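Local atomic coordinates of endoglucanase E (Clostridium thermocellum, PDB entry 2WAO), a protein that probably removes acetyl groups from plant cell-wall polysaccharides through its family 2 carbohydrate esterase domain, which also binds cello-oligosaccharides such as cellohexaose. Residues R164-S169 with A325-K330. Numbering follows the deposited sequence.
Sequences RNLNAS and AEIKNK. With FMT (formic acid), chain I.
Leu-166 and Lys-328 bring the backbones of 164-169 and 325-330 nearest each other, with 7.9 Å between their CA atoms, a gap that side chains alone bridge. Leu-166 does so by fork: its CA–CB bond aims at the helix, chi1 swings CG away from its own carbonyl and on toward that helix, and chi2 of 163° then turns CD1 to Ile-327 and CD2 to Lys-328. CD1 lies 3.8 Å from CG2 of Ile-327 and touches CD1 of that residue as well, fitting between the two branches of the isoleucine, whose side chain crosses the leucine's at about a right angle. The other methyl, CD2, meets CG of Lys-328 at 3.7 Å. That CG is the lysine's closest approach; beyond it the chain runs extended, with CE next at 4.2 Å from Leu-166 CD2. With no hydrogen bond between the segments, the contact is apolar; Trp-333 touches both Leu-166 and Ile-327, while Ile-125 packs on the former and Phe-257 on the latter.

Topologically, Leu-166 sits in the turn leading from helix 158-165 to edge strand 168-174 and packs on helix 313-331, within the parallel-sheet alpha/beta fold of the SGNH (GDSL-like) hydrolases. The turn is a Schellman motif: Asn-167 has positive phi, with two bonds back into the last turn of the helix, one of them from Asn-167 N to Arg-164 O at 3.2 Å. Leu-166 O accepts a hydrogen bond from Arg-123 NH1, tying the turn to the neighbouring strand, and Asn-165 OD1 adds a further link to the 313-331 helix through Thr-324 OG1.

On the helix 158-165 side, Arg-164 holds a formic acid molecule, probably from the crystallisation liquor, at its guanidinium edge. NE reaches FMT O2 at 2.9 Å (N-H...O 173°) and NH2 reaches FMT O1 at 2.9 Å (175°), a bidentate grip.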
# COMPACT_ATOMS: atom_id res chain seq x y z
N ARG A 164 -0.53 -10.41 -4.75
CA ARG A 164 -1.26 -11.27 -5.68
C ARG A 164 -0.37 -12.49 -6.00
O ARG A 164 -0.90 -13.61 -6.03
CB ARG A 164 -1.66 -10.53 -6.96
CG ARG A 164 -2.77 -9.57 -6.78
CD ARG A 164 -3.30 -9.07 -8.12
NE ARG A 164 -2.31 -8.34 -8.92
CZ ARG A 164 -2.07 -7.03 -8.83
NH1 ARG A 164 -2.70 -6.27 -7.92
NH2 ARG A 164 -1.17 -6.48 -9.62
N ASN A 165 0.93 -12.29 -6.19
CA ASN A 165 1.86 -13.41 -6.49
C ASN A 165 1.76 -14.48 -5.40
O ASN A 165 1.78 -15.68 -5.70
CB ASN A 165 3.36 -12.99 -6.55
CG ASN A 165 3.74 -12.21 -7.83
OD1 ASN A 165 4.81 -11.54 -7.87
ND2 ASN A 165 2.90 -12.28 -8.84
N LEU A 166 1.62 -14.04 -4.14
CA LEU A 166 1.60 -14.94 -2.97
C LEU A 166 0.23 -15.40 -2.51
O LEU A 166 0.13 -16.14 -1.51
CB LEU A 166 2.33 -14.29 -1.78
CG LEU A 166 3.80 -13.93 -2.01
CD1 LEU A 166 4.28 -12.95 -0.95
CD2 LEU A 166 4.71 -15.14 -2.06
N ASN A 167 -0.83 -14.99 -3.19
CA ASN A 167 -2.20 -15.27 -2.76
C ASN A 167 -2.46 -14.78 -1.31
O ASN A 167 -3.09 -15.47 -0.49
CB ASN A 167 -2.52 -16.76 -2.89
CG ASN A 167 -4.02 -17.03 -2.85
OD1 ASN A 167 -4.79 -16.28 -3.43
ND2 ASN A 167 -4.42 -18.11 -2.17
N ALA A 168 -1.99 -13.57 -1.06
CA ALA A 168 -2.05 -12.94 0.25
C ALA A 168 -2.84 -11.65 0.18
O ALA A 168 -2.88 -10.98 -0.85
CB ALA A 168 -0.65 -12.65 0.72
N SER A 169 -3.49 -11.28 1.25
CA SER A 169 -4.06 -9.92 1.29
C SER A 169 -2.96 -8.95 1.75
O SER A 169 -1.92 -9.37 2.30
CB SER A 169 -5.27 -9.90 2.21
OG SER A 169 -4.86 -10.22 3.50
N ALA A 325 10.19 -13.65 -4.23
CA ALA A 325 11.13 -14.77 -4.03
C ALA A 325 11.70 -14.77 -2.59
O ALA A 325 11.82 -15.84 -2.00
CB ALA A 325 12.25 -14.76 -5.08
N GLU A 326 12.03 -13.60 -2.02
CA GLU A 326 12.49 -13.47 -0.61
C GLU A 326 11.46 -14.02 0.41
O GLU A 326 11.76 -14.83 1.32
CB GLU A 326 12.76 -11.98 -0.29
CG GLU A 326 13.97 -11.31 -1.02
CD GLU A 326 15.36 -11.85 -0.61
OE1 GLU A 326 15.51 -12.43 0.48
OE2 GLU A 326 16.31 -11.67 -1.40
N ILE A 327 10.22 -13.59 0.26
CA ILE A 327 9.15 -14.03 1.16
C ILE A 327 8.88 -15.55 0.97
O ILE A 327 8.78 -16.28 1.96
CB ILE A 327 7.90 -13.21 0.99
CG1 ILE A 327 8.18 -11.77 1.42
CG2 ILE A 327 6.78 -13.79 1.84
CD1 ILE A 327 7.09 -10.77 0.94
N LYS A 328 8.85 -16.02 -0.27
CA LYS A 328 8.65 -17.46 -0.52
C LYS A 328 9.72 -18.29 0.21
O LYS A 328 9.39 -19.28 0.84
CB LYS A 328 8.73 -17.80 -2.03
CG LYS A 328 7.45 -17.56 -2.75
CD LYS A 328 7.58 -18.00 -4.22
CE LYS A 328 6.21 -17.93 -4.89
NZ LYS A 328 6.33 -17.95 -6.40
N ASN A 329 10.98 -17.86 0.09
CA ASN A 329 12.13 -18.45 0.76
C ASN A 329 11.98 -18.57 2.28
O ASN A 329 12.16 -19.68 2.85
CB ASN A 329 13.39 -17.65 0.46
CG ASN A 329 14.67 -18.28 1.08
OD1 ASN A 329 15.37 -17.64 1.88
ND2 ASN A 329 14.98 -19.49 0.68
N LYS A 330 11.68 -17.44 2.94
CA LYS A 330 11.57 -17.43 4.40
C LYS A 330 10.31 -18.07 4.94
O LYS A 330 10.33 -18.62 6.05
CB LYS A 330 11.68 -16.01 4.99
CG LYS A 330 12.93 -15.28 4.57
CD LYS A 330 14.18 -15.90 5.12
CE LYS A 330 15.37 -15.05 4.64
NZ LYS A 330 16.65 -15.73 4.92
C FMT I . 0.22 -9.34 -11.19
O1 FMT I . 0.15 -8.17 -11.63
O2 FMT I . -0.72 -9.99 -10.65